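Local coordinates for putative Oleoyl-[acyl-carrier protein] thioesterase (Lactobacillus plantarum, PDB 2OWN) that probably hydrolyses the thioester of oleoyl-acyl carrier protein, releasing the free fatty acid, as a double-hotdog acyl-ACP thioesterase, at residues Thr33-Ala38 against Ala111-Ile116; Asp44-Leu49 against Ala136-Glu141; Ile84-Ser89 against Ala96-Trp101. One frame throughout, in Å; residues are numbered along the deposited sequence.

Contact 1 (Thr33-Ala38 against Ala111-Ile116)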
ATOM      1  N   THR B  33       3.523   0.091   6.488  1.00 29.86           N
ATOM      2  CA  THR B  33       2.350   0.732   7.147  1.00 30.84           C
ATOM      3  C   THR B  33       2.714   1.477   8.440  1.00 30.58           C
ATOM      4  O   THR B  33       2.207   2.574   8.653  1.00 30.63           O
ATOM      5  CB  THR B  33       1.225  -0.276   7.453  1.00 31.56           C
ATOM      6  OG1 THR B  33       0.698  -0.725   6.210  1.00 28.25           O
ATOM      7  CG2 THR B  33       0.060   0.342   8.320  1.00 30.50           C
ATOM      8  N   LEU B  34       3.580   0.870   9.269  1.00 32.46           N
ATOM      9  CA  LEU B  34       4.024   1.455  10.559  1.00 32.42           C
ATOM     10  C   LEU B  34       4.680   2.820  10.334  1.00 32.19           C
ATOM     11  O   LEU B  34       4.296   3.789  10.997  1.00 32.23           O
ATOM     12  CB  LEU B  34       4.976   0.528  11.326  1.00 33.10           C
ATOM     13  CG  LEU B  34       5.291   0.914  12.778  1.00 34.39           C
ATOM     14  CD1 LEU B  34       4.037   0.777  13.630  1.00 35.15           C
ATOM     15  CD2 LEU B  34       6.395   0.048  13.339  1.00 31.66           C
ATOM     16  N   ILE B  35       5.622   2.887   9.383  1.00 31.59           N
ATOM     17  CA  ILE B  35       6.289   4.167   9.005  1.00 31.85           C
ATOM     18  C   ILE B  35       5.285   5.108   8.317  1.00 31.51           C
ATOM     19  O   ILE B  35       5.310   6.316   8.595  1.00 31.82           O
ATOM     20  CB  ILE B  35       7.565   3.945   8.134  1.00 31.70           C
ATOM     21  CG1 ILE B  35       8.625   3.168   8.921  1.00 36.68           C
ATOM     22  CG2 ILE B  35       8.167   5.261   7.641  1.00 32.08           C
ATOM     23  CD1 ILE B  35       9.131   3.826  10.205  1.00 38.78           C
ATOM     24  N   ASP B  36       4.434   4.562   7.432  1.00 30.80           N
ATOM     25  CA  ASP B  36       3.371   5.345   6.737  1.00 31.11           C
ATOM     26  C   ASP B  36       2.475   6.159   7.699  1.00 29.73           C
ATOM     27  O   ASP B  36       2.303   7.374   7.507  1.00 29.49           O
ATOM     28  CB  ASP B  36       2.463   4.461   5.842  1.00 30.75           C
ATOM     29  CG  ASP B  36       3.057   4.094   4.480  1.00 34.62           C
ATOM     30  OD1 ASP B  36       3.975   4.756   3.948  1.00 31.30           O
ATOM     31  OD2 ASP B  36       2.508   3.125   3.896  1.00 35.53           O
ATOM     32  N   ILE B  37       1.961   5.482   8.731  1.00 30.60           N
ATOM     33  CA  ILE B  37       1.073   6.117   9.747  1.00 31.49           C
ATOM     34  C   ILE B  37       1.834   7.049  10.710  1.00 31.47           C
ATOM     35  O   ILE B  37       1.244   8.013  11.185  1.00 30.73           O
ATOM     36  CB  ILE B  37       0.141   5.088  10.489  1.00 32.32           C
ATOM     37  CG1 ILE B  37       0.904   4.153  11.447  1.00 30.21           C
ATOM     38  CG2 ILE B  37      -0.704   4.315   9.440  1.00 30.91           C
ATOM     39  CD1 ILE B  37       0.029   3.065  12.084  1.00 33.05           C
ATOM     40  N   ALA B  38       3.106   6.739  11.019  1.00 31.32           N
ATOM     41  CA  ALA B  38       3.969   7.607  11.868  1.00 31.52           C
ATOM     42  C   ALA B  38       4.195   8.950  11.151  1.00 30.07           C
ATOM     43  O   ALA B  38       3.965  10.009  11.739  1.00 31.01           O
ATOM     44  CB  ALA B  38       5.302   6.944  12.189  1.00 30.35           C
ATOM     45  N   ALA B 111       4.193   0.273  19.524  1.00 32.44           N
ATOM     46  CA  ALA B 111       5.506   0.622  18.954  1.00 31.36           C
ATOM     47  C   ALA B 111       5.985   2.019  19.381  1.00 30.35           C
ATOM     48  O   ALA B 111       5.166   2.896  19.679  1.00 29.87           O
ATOM     49  CB  ALA B 111       5.498   0.493  17.433  1.00 29.92           C
ATOM     50  N   TYR B 112       7.311   2.173  19.447  1.00 30.34           N
ATOM     51  CA  TYR B 112       8.011   3.424  19.810  1.00 30.07           C
ATOM     52  C   TYR B 112       9.117   3.640  18.775  1.00 29.66           C
ATOM     53  O   TYR B 112       9.998   2.776  18.638  1.00 27.59           O
ATOM     54  CB  TYR B 112       8.545   3.350  21.240  1.00 30.60           C
ATOM     55  CG  TYR B 112       9.493   4.464  21.638  1.00 32.29           C
ATOM     56  CD1 TYR B 112       9.050   5.805  21.692  1.00 33.33           C
ATOM     57  CD2 TYR B 112      10.836   4.186  22.004  1.00 33.37           C
ATOM     58  CE1 TYR B 112       9.935   6.859  22.077  1.00 34.67           C
ATOM     59  CE2 TYR B 112      11.731   5.236  22.399  1.00 31.68           C
ATOM     60  CZ  TYR B 112      11.265   6.559  22.432  1.00 33.25           C
ATOM     61  OH  TYR B 112      12.109   7.570  22.801  1.00 34.57           O
ATOM     62  N   ILE B 113       9.041   4.771  18.062  1.00 30.38           N
ATOM     63  CA  ILE B 113       9.976   5.143  17.007  1.00 30.68           C
ATOM     64  C   ILE B 113      10.724   6.422  17.368  1.00 30.38           C
ATOM     65  O   ILE B 113      10.102   7.386  17.831  1.00 30.53           O
ATOM     66  CB  ILE B 113       9.259   5.363  15.641  1.00 30.12           C
ATOM     67  CG1 ILE B 113       8.408   4.138  15.243  1.00 32.33           C
ATOM     68  CG2 ILE B 113      10.270   5.713  14.529  1.00 30.71           C
ATOM     69  CD1 ILE B 113       7.653   4.293  13.917  1.00 31.06           C
ATOM     70  N   THR B 114      12.054   6.378  17.225  1.00 30.48           N
ATOM     71  CA  THR B 114      12.950   7.534  17.392  1.00 30.72           C
ATOM     72  C   THR B 114      13.563   7.741  15.999  1.00 29.56           C
ATOM     73  O   THR B 114      13.697   6.774  15.230  1.00 30.07           O
ATOM     74  CB  THR B 114      14.027   7.361  18.491  1.00 31.58           C
ATOM     75  OG1 THR B 114      14.917   6.286  18.175  1.00 31.52           O
ATOM     76  CG2 THR B 114      13.377   7.111  19.841  1.00 34.85           C
ATOM     77  N   SER B 115      13.912   8.986  15.674  1.00 30.41           N
ATOM     78  CA  SER B 115      14.488   9.326  14.361  1.00 30.84           C
ATOM     79  C   SER B 115      15.307  10.610  14.315  1.00 31.11           C
ATOM     80  O   SER B 115      15.150  11.467  15.178  1.00 30.19           O
ATOM     81  CB  SER B 115      13.348   9.457  13.347  1.00 31.32           C
ATOM     82  OG  SER B 115      12.440  10.453  13.773  1.00 33.38           O
ATOM     83  N   ILE B 116      16.143  10.709  13.271  1.00 32.11           N
ATOM     84  CA  ILE B 116      17.011  11.858  12.982  1.00 32.41           C
ATOM     85  C   ILE B 116      16.655  12.371  11.571  1.00 33.14           C
ATOM     86  O   ILE B 116      16.521  11.564  10.640  1.00 32.59           O
ATOM     87  CB  ILE B 116      18.522  11.511  13.093  1.00 32.24           C
ATOM     88  CG1 ILE B 116      18.885  10.987  14.493  1.00 31.87           C
ATOM     89  CG2 ILE B 116      19.404  12.735  12.775  1.00 30.10           C
ATOM     90  CD1 ILE B 116      18.692  11.972  15.643  1.00 34.51           C
TER

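Contact 2 (Asp44-Leu49 against Ala136-Glu141)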
ATOM      1  N   ASP B  44       0.519  15.840   9.507  1.00 30.97           N
ATOM      2  CA  ASP B  44      -0.703  16.484  10.051  1.00 30.10           C
ATOM      3  C   ASP B  44      -0.420  17.452  11.189  1.00 28.74           C
ATOM      4  O   ASP B  44      -1.150  18.429  11.320  1.00 27.03           O
ATOM      5  CB  ASP B  44      -1.744  15.446  10.477  1.00 29.41           C
ATOM      6  CG  ASP B  44      -2.254  14.634   9.314  1.00 33.12           C
ATOM      7  OD1 ASP B  44      -2.106  15.050   8.138  1.00 34.68           O
ATOM      8  OD2 ASP B  44      -2.789  13.550   9.564  1.00 31.38           O
ATOM      9  N   GLN B  45       0.581  17.144  12.032  1.00 29.21           N
ATOM     10  CA  GLN B  45       1.038  18.056  13.103  1.00 29.65           C
ATOM     11  C   GLN B  45       1.598  19.310  12.408  1.00 29.87           C
ATOM     12  O   GLN B  45       1.210  20.432  12.750  1.00 30.69           O
ATOM     13  CB  GLN B  45       2.130  17.432  14.001  1.00 30.20           C
ATOM     14  CG  GLN B  45       2.614  18.360  15.158  1.00 27.89           C
ATOM     15  CD  GLN B  45       3.656  17.746  16.098  1.00 30.98           C
ATOM     16  OE1 GLN B  45       4.226  16.687  15.832  1.00 24.97           O
ATOM     17  NE2 GLN B  45       3.922  18.444  17.202  1.00 21.48           N
ATOM     18  N   SER B  46       2.476  19.075  11.419  1.00 30.35           N
ATOM     19  CA  SER B  46       3.127  20.123  10.611  1.00 31.93           C
ATOM     20  C   SER B  46       2.117  20.987   9.821  1.00 32.59           C
ATOM     21  O   SER B  46       2.286  22.204   9.780  1.00 32.08           O
ATOM     22  CB  SER B  46       4.205  19.515   9.693  1.00 31.43           C
ATOM     23  OG  SER B  46       5.094  18.709  10.441  1.00 30.54           O
ATOM     24  N   ASP B  47       1.075  20.365   9.239  1.00 33.52           N
ATOM     25  CA  ASP B  47      -0.003  21.099   8.511  1.00 33.62           C
ATOM     26  C   ASP B  47      -0.839  21.970   9.470  1.00 33.19           C
ATOM     27  O   ASP B  47      -1.132  23.126   9.132  1.00 33.46           O
ATOM     28  CB  ASP B  47      -0.953  20.169   7.719  1.00 34.46           C
ATOM     29  CG  ASP B  47      -0.298  19.491   6.504  1.00 37.92           C
ATOM     30  OD1 ASP B  47       0.755  19.935   5.990  1.00 43.54           O
ATOM     31  OD2 ASP B  47      -0.880  18.488   6.041  1.00 35.86           O
ATOM     32  N   ALA B  48      -1.214  21.414  10.635  1.00 32.85           N
ATOM     33  CA  ALA B  48      -1.995  22.138  11.688  1.00 33.26           C
ATOM     34  C   ALA B  48      -1.290  23.403  12.214  1.00 33.85           C
ATOM     35  O   ALA B  48      -1.957  24.405  12.482  1.00 33.99           O
ATOM     36  CB  ALA B  48      -2.351  21.215  12.854  1.00 33.90           C
ATOM     37  N   LEU B  49       0.042  23.338  12.341  1.00 34.21           N
ATOM     38  CA  LEU B  49       0.899  24.476  12.773  1.00 35.98           C
ATOM     39  C   LEU B  49       1.273  25.471  11.641  1.00 36.22           C
ATOM     40  O   LEU B  49       1.913  26.489  11.927  1.00 37.40           O
ATOM     41  CB  LEU B  49       2.203  23.947  13.413  1.00 35.28           C
ATOM     42  CG  LEU B  49       2.068  23.092  14.675  1.00 35.24           C
ATOM     43  CD1 LEU B  49       3.383  22.368  15.001  1.00 32.29           C
ATOM     44  CD2 LEU B  49       1.581  23.938  15.851  1.00 36.58           C
ATOM     45  N   ALA B 136      10.503  25.910  15.369  1.00 37.01           N
ATOM     46  CA  ALA B 136       9.845  26.658  16.498  1.00 36.44           C
ATOM     47  C   ALA B 136       8.374  26.288  16.808  1.00 35.62           C
ATOM     48  O   ALA B 136       8.066  26.095  17.994  1.00 36.02           O
ATOM     49  CB  ALA B 136       9.966  28.189  16.318  1.00 35.51           C
ATOM     50  N   PRO B 137       7.474  26.202  15.776  1.00 34.04           N
ATOM     51  CA  PRO B 137       6.058  25.784  15.983  1.00 33.76           C
ATOM     52  C   PRO B 137       5.863  24.419  16.698  1.00 32.69           C
ATOM     53  O   PRO B 137       4.850  24.244  17.366  1.00 32.02           O
ATOM     54  CB  PRO B 137       5.489  25.751  14.558  1.00 33.90           C
ATOM     55  CG  PRO B 137       6.284  26.729  13.830  1.00 33.70           C
ATOM     56  CD  PRO B 137       7.680  26.568  14.361  1.00 34.19           C
ATOM     57  N   TYR B 138       6.822  23.492  16.558  1.00 32.17           N
ATOM     58  CA  TYR B 138       6.788  22.188  17.260  1.00 31.79           C
ATOM     59  C   TYR B 138       7.175  22.315  18.760  1.00 30.96           C
ATOM     60  O   TYR B 138       6.945  21.364  19.516  1.00 28.84           O
ATOM     61  CB  TYR B 138       7.733  21.145  16.625  1.00 31.17           C
ATOM     62  CG  TYR B 138       7.572  20.927  15.135  1.00 29.21           C
ATOM     63  CD1 TYR B 138       6.332  20.519  14.584  1.00 29.12           C
ATOM     64  CD2 TYR B 138       8.680  21.063  14.263  1.00 27.08           C
ATOM     65  CE1 TYR B 138       6.185  20.309  13.164  1.00 29.88           C
ATOM     66  CE2 TYR B 138       8.557  20.842  12.862  1.00 30.11           C
ATOM     67  CZ  TYR B 138       7.314  20.459  12.322  1.00 30.11           C
ATOM     68  OH  TYR B 138       7.220  20.256  10.970  1.00 30.39           O
ATOM     69  N   GLN B 139       7.778  23.453  19.161  1.00 31.74           N
ATOM     70  CA  GLN B 139       8.252  23.760  20.527  1.00 32.20           C
ATOM     71  C   GLN B 139       9.428  22.823  20.924  1.00 32.26           C
ATOM     72  O   GLN B 139       9.560  22.432  22.081  1.00 32.64           O
ATOM     73  CB  GLN B 139       7.088  23.787  21.546  1.00 31.97           C
ATOM     74  CG  GLN B 139       5.972  24.788  21.176  1.00 33.41           C
ATOM     75  CD  GLN B 139       4.841  24.897  22.203  1.00 32.81           C
ATOM     76  OE1 GLN B 139       4.866  24.270  23.266  1.00 38.10           O
ATOM     77  NE2 GLN B 139       3.839  25.705  21.874  1.00 33.89           N
ATOM     78  N   SER B 140      10.311  22.553  19.952  1.00 33.09           N
ATOM     79  CA  SER B 140      11.472  21.660  20.113  1.00 34.14           C
ATOM     80  C   SER B 140      12.578  22.362  20.905  1.00 35.03           C
ATOM     81  O   SER B 140      12.834  23.548  20.645  1.00 35.08           O
ATOM     82  CB  SER B 140      12.040  21.259  18.742  1.00 34.14           C
ATOM     83  OG  SER B 140      11.052  20.725  17.884  1.00 34.27           O
ATOM     84  N   GLU B 141      13.220  21.656  21.854  1.00 35.68           N
ATOM     85  CA  GLU B 141      14.308  22.259  22.659  1.00 37.29           C
ATOM     86  C   GLU B 141      15.622  22.281  21.863  1.00 36.64           C
ATOM     87  O   GLU B 141      15.903  21.344  21.104  1.00 35.02           O
ATOM     88  CB  GLU B 141      14.519  21.598  24.034  1.00 37.78           C
ATOM     89  CG  GLU B 141      14.981  20.130  24.091  1.00 38.89           C
ATOM     90  CD  GLU B 141      15.391  19.669  25.508  1.00 39.20           C
ATOM     91  OE1 GLU B 141      15.189  20.391  26.520  1.00 43.06           O
ATOM     92  OE2 GLU B 141      15.948  18.554  25.610  1.00 48.26           O
TER
HETATM   93  O   HOH W   1       6.312  18.720  18.715  1.00 48.81           O

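Contact 3 (Ile84-Ser89 against Ala96-Trp101)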
ATOM      1  N   ILE B  84      -1.744   7.273  17.068  1.00 32.76           N
ATOM      2  CA  ILE B  84      -0.371   7.635  16.651  1.00 32.25           C
ATOM      3  C   ILE B  84      -0.065   9.009  17.260  1.00 32.05           C
ATOM      4  O   ILE B  84      -0.614  10.015  16.793  1.00 29.83           O
ATOM      5  CB  ILE B  84      -0.117   7.684  15.097  1.00 32.40           C
ATOM      6  CG1 ILE B  84      -0.571   6.410  14.370  1.00 34.18           C
ATOM      7  CG2 ILE B  84       1.376   7.963  14.805  1.00 32.65           C
ATOM      8  CD1 ILE B  84      -2.041   6.308  14.105  1.00 32.07           C
ATOM      9  N   ALA B  85       0.768   9.026  18.308  1.00 30.77           N
ATOM     10  CA  ALA B  85       1.218  10.253  18.991  1.00 31.36           C
ATOM     11  C   ALA B  85       2.595  10.600  18.414  1.00 31.46           C
ATOM     12  O   ALA B  85       3.395   9.688  18.170  1.00 33.70           O
ATOM     13  CB  ALA B  85       1.297  10.055  20.487  1.00 30.90           C
ATOM     14  N   VAL B  86       2.854  11.895  18.189  1.00 30.98           N
ATOM     15  CA  VAL B  86       4.128  12.398  17.617  1.00 30.48           C
ATOM     16  C   VAL B  86       4.617  13.680  18.336  1.00 29.43           C
ATOM     17  O   VAL B  86       3.801  14.441  18.855  1.00 26.37           O
ATOM     18  CB  VAL B  86       3.970  12.622  16.076  1.00 32.55           C
ATOM     19  CG1 VAL B  86       2.967  13.746  15.760  1.00 24.98           C
ATOM     20  CG2 VAL B  86       5.317  12.897  15.424  1.00 35.07           C
ATOM     21  N   ARG B  87       5.942  13.882  18.357  1.00 29.73           N
ATOM     22  CA  ARG B  87       6.585  15.040  18.999  1.00 29.83           C
ATOM     23  C   ARG B  87       7.942  15.388  18.372  1.00 30.03           C
ATOM     24  O   ARG B  87       8.796  14.505  18.239  1.00 31.18           O
ATOM     25  CB  ARG B  87       6.742  14.754  20.506  1.00 28.65           C
ATOM     26  CG  ARG B  87       7.381  15.875  21.357  1.00 29.68           C
ATOM     27  CD  ARG B  87       7.256  15.612  22.862  1.00 30.36           C
ATOM     28  NE  ARG B  87       8.058  14.479  23.348  1.00 28.75           N
ATOM     29  CZ  ARG B  87       8.073  13.988  24.600  1.00 30.53           C
ATOM     30  NH1 ARG B  87       7.297  14.486  25.578  1.00 36.67           N
ATOM     31  NH2 ARG B  87       8.873  12.946  24.885  1.00 38.35           N
ATOM     32  N   GLY B  88       8.129  16.667  18.005  1.00 29.83           N
ATOM     33  CA  GLY B  88       9.388  17.213  17.466  1.00 30.36           C
ATOM     34  C   GLY B  88      10.051  17.590  18.785  1.00 30.46           C
ATOM     35  O   GLY B  88       9.947  18.727  19.235  1.00 30.13           O
ATOM     36  N   SER B  89      10.683  16.592  19.402  1.00 30.99           N
ATOM     37  CA  SER B  89      11.308  16.689  20.736  1.00 31.01           C
ATOM     38  C   SER B  89      12.430  17.708  20.896  1.00 31.62           C
ATOM     39  O   SER B  89      12.381  18.534  21.822  1.00 31.54           O
ATOM     40  CB  SER B  89      11.806  15.303  21.164  1.00 31.16           C
ATOM     41  OG  SER B  89      10.713  14.411  21.182  1.00 28.59           O
ATOM     42  N   ALA B  96      17.687  17.140  13.623  1.00 34.62           N
ATOM     43  CA  ALA B  96      16.405  17.265  14.346  1.00 33.76           C
ATOM     44  C   ALA B  96      16.003  15.883  14.879  1.00 33.14           C
ATOM     45  O   ALA B  96      16.003  14.924  14.111  1.00 31.71           O
ATOM     46  CB  ALA B  96      15.331  17.802  13.424  1.00 33.33           C
ATOM     47  N   TYR B  97      15.653  15.800  16.171  1.00 33.07           N
ATOM     48  CA  TYR B  97      15.247  14.556  16.862  1.00 32.22           C
ATOM     49  C   TYR B  97      13.711  14.494  16.975  1.00 32.43           C
ATOM     50  O   TYR B  97      13.128  15.328  17.671  1.00 31.57           O
ATOM     51  CB  TYR B  97      15.930  14.480  18.237  1.00 31.16           C
ATOM     52  CG  TYR B  97      15.596  13.255  19.067  1.00 30.25           C
ATOM     53  CD1 TYR B  97      15.997  11.965  18.642  1.00 28.80           C
ATOM     54  CD2 TYR B  97      14.926  13.372  20.314  1.00 28.13           C
ATOM     55  CE1 TYR B  97      15.700  10.799  19.424  1.00 25.57           C
ATOM     56  CE2 TYR B  97      14.629  12.216  21.110  1.00 29.24           C
ATOM     57  CZ  TYR B  97      15.019  10.936  20.654  1.00 27.87           C
ATOM     58  OH  TYR B  97      14.734   9.832  21.417  1.00 28.52           O
ATOM     59  N   ARG B  98      13.086  13.509  16.304  1.00 33.34           N
ATOM     60  CA  ARG B  98      11.623  13.312  16.286  1.00 32.72           C
ATOM     61  C   ARG B  98      11.219  11.927  16.816  1.00 32.62           C
ATOM     62  O   ARG B  98      11.736  10.904  16.339  1.00 31.81           O
ATOM     63  CB  ARG B  98      11.107  13.542  14.869  1.00 32.71           C
ATOM     64  CG  ARG B  98       9.586  13.379  14.655  1.00 32.56           C
ATOM     65  CD  ARG B  98       9.138  13.954  13.310  1.00 34.96           C
ATOM     66  NE  ARG B  98       9.076  15.417  13.400  1.00 33.98           N
ATOM     67  CZ  ARG B  98       8.000  16.163  13.694  1.00 37.64           C
ATOM     68  NH1 ARG B  98       6.781  15.640  13.914  1.00 39.13           N
ATOM     69  NH2 ARG B  98       8.144  17.491  13.750  1.00 35.05           N
ATOM     70  N   GLU B  99      10.280  11.922  17.774  1.00 31.85           N
ATOM     71  CA  GLU B  99       9.740  10.719  18.420  1.00 31.50           C
ATOM     72  C   GLU B  99       8.286  10.444  18.003  1.00 31.20           C
ATOM     73  O   GLU B  99       7.527  11.393  17.744  1.00 30.27           O
ATOM     74  CB  GLU B  99       9.810  10.853  19.933  1.00 31.61           C
ATOM     75  CG  GLU B  99      11.217  10.796  20.490  1.00 34.35           C
ATOM     76  CD  GLU B  99      11.216  11.005  21.973  1.00 30.71           C
ATOM     77  OE1 GLU B  99      11.242  12.166  22.431  1.00 42.21           O
ATOM     78  OE2 GLU B  99      11.272  10.007  22.704  1.00 42.71           O
ATOM     79  N   PHE B 100       7.924   9.152  17.959  1.00 30.82           N
ATOM     80  CA  PHE B 100       6.560   8.680  17.612  1.00 30.73           C
ATOM     81  C   PHE B 100       6.160   7.527  18.544  1.00 31.48           C
ATOM     82  O   PHE B 100       7.014   6.692  18.866  1.00 34.37           O
ATOM     83  CB  PHE B 100       6.429   8.116  16.187  1.00 30.93           C
ATOM     84  CG  PHE B 100       7.054   8.944  15.094  1.00 31.05           C
ATOM     85  CD1 PHE B 100       8.454   8.929  14.909  1.00 32.86           C
ATOM     86  CD2 PHE B 100       6.258   9.627  14.150  1.00 33.05           C
ATOM     87  CE1 PHE B 100       9.067   9.664  13.866  1.00 31.94           C
ATOM     88  CE2 PHE B 100       6.869  10.365  13.084  1.00 32.40           C
ATOM     89  CZ  PHE B 100       8.277  10.379  12.945  1.00 32.64           C
ATOM     90  N   TRP B 101       4.880   7.467  18.927  1.00 30.97           N
ATOM     91  CA  TRP B 101       4.316   6.393  19.769  1.00 30.87           C
ATOM     92  C   TRP B 101       3.043   5.868  19.121  1.00 31.15           C
ATOM     93  O   TRP B 101       2.139   6.664  18.860  1.00 31.84           O
ATOM     94  CB  TRP B 101       3.955   6.881  21.164  1.00 30.46           C
ATOM     95  CG  TRP B 101       5.079   7.365  21.953  1.00 31.32           C
ATOM     96  CD1 TRP B 101       5.769   6.676  22.903  1.00 29.30           C
ATOM     97  CD2 TRP B 101       5.661   8.664  21.884  1.00 29.49           C
ATOM     98  NE1 TRP B 101       6.757   7.465  23.435  1.00 30.71           N
ATOM     99  CE2 TRP B 101       6.723   8.693  22.830  1.00 28.64           C
ATOM    100  CE3 TRP B 101       5.402   9.816  21.107  1.00 29.55           C
ATOM    101  CZ2 TRP B 101       7.537   9.838  23.027  1.00 31.98           C
ATOM    102  CZ3 TRP B 101       6.210  10.978  21.302  1.00 30.97           C
ATOM    103  CH2 TRP B 101       7.269  10.967  22.258  1.00 29.46           C
TER

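Contact 1 (Thr33-Ala38 against Ala111-Ile116)
Leu34 is the first residue of the helical segment to meet the strand. Its CG lies anti to the backbone N (chi1 -169°), which sends the branched end out from the helix, where Leu34 CD1 rests 4.1 Å from Ala111 CB. At the branch point of the same side chain, Leu34 CG comes within 4.3 Å of Ile113 CD1. One residue on, the CB of Ile35 does not aim at the strand, but Ile35 CD1 at the end of the chain does the touching, 4.0 Å from Ile113 CD1, the two isoleucines running at a slant to one another. A helical turn after Leu34, Ala38 CB meets Ile113 CD1 at 3.9 Å. Ile113 CD1 is therefore received among three helix side chains, carried there by an extended outer arm (chi2 179°) that reaches from the strand toward the helix. The meeting is wholly apolar and buried, and the segment axes stay 10.8 Å apart while crossing at -69°. This is the packing of a hotdog fold, in which helix 31-48 is the sausage and the curved sheet the bun. Tyr68 of strand 61-72 also touches Ile35 and Ile113, Phe100 of strand 95-103 touches Ala38, and Ile37 turns to Val82 and Ile84 of strand 81-91; Asp36 and Ile37 also pack on Tyr21 of the second subunit.

Contact 2 (Asp44-Leu49 against Ala136-Glu141)
A partly buried, mixed polar and apolar contact joins the C-terminal end of helix 31-48 to the 3-10 turn and loop that precede strand 141-142, with Tyr138 reaching across to Ser46, Gln45 and Leu49. Tyr138 OH donates to Ser46 OG at 2.7 Å, and the serine oxygen lies at the edge of the ring, near its plane. Ser46 OG is also bonded to the carbonyl of Ser42, one turn back in the helix, and to an unidentified bound ligand, so several partners gather on one hydroxyl. Further along the ring, Leu49 CD1 approaches Tyr138 CD1 obliquely at 3.5 Å. Leu49 CB packs against Pro137 CB at 3.9 Å, so that the leucine touches both Pro137 and Tyr138. Within the hotdog fold of the N-terminal half, this is where a loop adds to the strands that cover the C-terminal end of the central helix. Gln45 has CG anti to its N (chi1 -179°) and continues extended, which carries its amide across the tyrosine at a slant, the two planes 68° apart. From there Gln45 NE2 donates to a water at 2.8 Å, and that water donates in turn to Tyr138 O, also at 2.8 Å. Arg98 of strand 95-103 makes a cation-pi contact with the Tyr138 ring and a weak hydrogen bond to Gln45 OE1. At the start of the segment, Asp44 forms a salt bridge with Arg17 of the second subunit.

Contact 3 (Ile84-Ser89 against Ala96-Trp101)
Arg87 keeps CG anti to the backbone N (chi1 -179°) and bends at chi3 (69°), which lays its guanidinium beside the carboxylate of Glu99, the cross-strand partner. Arg87 NH2 reaches Glu99 OE1 at 3.5 Å in a long salt bridge whose hydrogen bond is weak, with the oxygen at the guanidinium edge. Ser89 OG donates to Glu99 OE1 at 2.6 Å, and the acceptor uses its anti lone pair, turned away from OE2; OE2 in turn bonds Tyr112 OH, and both carboxylate oxygens are thus held. Trp101 lies on this face too: the guanidinium stands nearly upright to its ring, planes 85° apart, and Arg87 NH2 lies 3.7 Å from Trp101 CH2. The backbones form an antiparallel hairpin. Ala85 and Trp101 exchange N-H···O bonds in both directions, each 2.8 Å from N to O, and Arg87 and Glu99 repeat the pattern, making two hydrogen-bonded pairs around the non-hydrogen-bonded pair Val86-Phe100. On the face of that middle pair, Val86 CG2 touches Phe100 CD2 at 3.6 Å and also meets Arg98 NH1 at 3.5 Å, at the edge of the guanidinium. Gly88, centre of an inverse gamma turn, sets its CA over one face of the Arg98 guanidinium, toward its rim. Strands 81-91 and 95-103 belong to the hotdog sheet: the Val86-Phe100 face receives helix 31-48 through Ala38, Ser42 and Gln45, strand 12-17 pairs with 81-91, and strand 109-121 pairs with 95-103.

Contacts 1 and 3 are buried, contact 1 about 5 Å and contact 3 about 12 Å from the centre of the chain (centre to centre); contact 2, about 20 Å from it, is partly buried. Helix 31-48 serves contacts 1 and 2. Contact 3 lies within the sheet, pairing two of its strands by backbone bonds, with the Arg87-Glu99 salt bridge and Trp101 on one face and Arg98 and Phe100 on the other; contact 1 packs the helix on neighbouring strand 109-121 by aliphatic carbons alone, and contact 2 mixes hydroxyls, water and apolar carbons. Contact 3 meets both others: Ser115 OG bonds Arg98 O, and Ser140 OG bonds Gly88 O.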